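Local coordinates for CRISPR-associated endonuclease Cas1 (Thermotoga maritima, PDB 4XTK), which probably acts as a metal-dependent double-stranded DNA endonuclease in CRISPR adaptive immunity, working as a homodimer that assembles with Cas2, at residues Gln255-Glu258 with Lys259-Asp262. Numbering follows the deposited sequence.
Sequences QINE and KHFD
The imidazole of H260 is sandwiched: CD1 of I256 lies 4.2 Å above one face, displaced toward the rim, while CG of the preceding K259 sits over the centre of the opposite face. At the ring's edge the backbone N of N257 gives ND1 of H260 a nearly straight bond of 3.0 Å (178°), only slightly out of the ring plane. The ring of F261 receives N257 O and E258 CA at its edge, and I256 CG2 approaches CE1 of F261 obliquely at 4.0 Å. Branched I256 thus serves two aromatic rings, CD1 going to one and CG2 to the other.

N257 organises the turn. Its CG lies between the backbone N and the carbonyl carbon (chi1 54°), which carries OD1 round to the N of K259, 3.0 Å away; the donor lies in the carbonyl plane on a lone pair, closing an Asx turn. The carbonyl O of N257 then accepts the N of H260 at 2.9 Å, forming an i to i+3 turn through E258 and K259. A short polar amide suits this place because it can reach the backbone two residues on. The carboxylate of E258 leaves the turn and is held by salt bridges, OE2 to R254 and OE1 to R174, which suits an acidic residue between two arginines. The aliphatic part of K259 lies along the ring, its chain extended beyond CG.

The turn lies in the loop between helix 230-252 and strand 261-262, which pairs with 269-270; F261 packs against helix 188-208, where its ring meets F188. ND1 also lies 3.2 Å from N257 O, but one nitrogen cannot accept the amide proton and donate its own at once. The straighter amide bond is consistent with a neutral imidazole protonated at NE2.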
# COMPACT_ATOMS: atom_id res chain seq x y z
N GLN E 255 -37.75 15.16 -4.60
CA GLN E 255 -37.34 13.92 -3.96
C GLN E 255 -36.54 14.28 -2.73
O GLN E 255 -36.66 13.65 -1.68
CB GLN E 255 -36.52 13.04 -4.89
CG GLN E 255 -37.31 12.32 -5.95
CD GLN E 255 -36.43 11.37 -6.74
OE1 GLN E 255 -36.04 11.67 -7.86
NE2 GLN E 255 -36.12 10.23 -6.14
N ILE E 256 -35.72 15.31 -2.90
CA ILE E 256 -35.05 15.96 -1.79
C ILE E 256 -35.71 17.31 -1.55
O ILE E 256 -35.84 18.12 -2.48
CB ILE E 256 -33.54 16.15 -2.06
CG1 ILE E 256 -32.81 14.81 -2.07
CG2 ILE E 256 -32.93 17.09 -1.03
CD1 ILE E 256 -32.65 14.17 -0.70
N ASN E 257 -36.16 17.55 -0.33
CA ASN E 257 -36.68 18.85 0.05
C ASN E 257 -36.39 19.17 1.51
O ASN E 257 -35.63 18.46 2.17
CB ASN E 257 -38.18 18.95 -0.22
CG ASN E 257 -38.97 17.84 0.44
OD1 ASN E 257 -39.01 17.72 1.66
ND2 ASN E 257 -39.62 17.02 -0.38
N GLU E 258 -37.00 20.24 2.00
CA GLU E 258 -36.70 20.78 3.32
C GLU E 258 -36.96 19.80 4.46
O GLU E 258 -36.44 19.98 5.57
CB GLU E 258 -37.49 22.07 3.56
CG GLU E 258 -39.00 21.93 3.41
CD GLU E 258 -39.47 21.97 1.97
OE1 GLU E 258 -38.61 22.10 1.06
OE2 GLU E 258 -40.69 21.86 1.74
N LYS E 259 -37.75 18.77 4.21
CA LYS E 259 -38.03 17.78 5.25
C LYS E 259 -36.83 16.88 5.52
O LYS E 259 -36.81 16.15 6.51
CB LYS E 259 -39.26 16.94 4.86
CG LYS E 259 -38.95 15.68 4.07
CD LYS E 259 -40.25 15.03 3.60
CE LYS E 259 -39.99 13.69 2.93
NZ LYS E 259 -41.20 13.19 2.23
N HIS E 260 -35.83 16.96 4.65
CA HIS E 260 -34.65 16.09 4.74
C HIS E 260 -33.44 16.71 5.46
O HIS E 260 -32.36 16.12 5.46
CB HIS E 260 -34.24 15.65 3.33
CG HIS E 260 -35.27 14.81 2.65
ND1 HIS E 260 -36.10 15.30 1.67
CD2 HIS E 260 -35.63 13.52 2.83
CE1 HIS E 260 -36.91 14.35 1.26
NE2 HIS E 260 -36.65 13.25 1.95
N PHE E 261 -33.61 17.89 6.04
CA PHE E 261 -32.48 18.56 6.69
C PHE E 261 -32.72 18.87 8.17
O PHE E 261 -33.85 19.10 8.60
CB PHE E 261 -32.15 19.86 5.96
CG PHE E 261 -31.73 19.67 4.53
CD1 PHE E 261 -32.67 19.61 3.52
CD2 PHE E 261 -30.38 19.59 4.20
CE1 PHE E 261 -32.29 19.44 2.20
CE2 PHE E 261 -29.98 19.42 2.88
CZ PHE E 261 -30.94 19.35 1.88
N ASP E 262 -31.63 18.90 8.94
CA ASP E 262 -31.65 19.26 10.37
C ASP E 262 -30.65 20.38 10.66
O ASP E 262 -29.63 20.50 9.99
CB ASP E 262 -31.32 18.04 11.23
CG ASP E 262 -32.28 16.89 11.02
OD1 ASP E 262 -33.45 17.14 10.65
OD2 ASP E 262 -31.86 15.73 11.23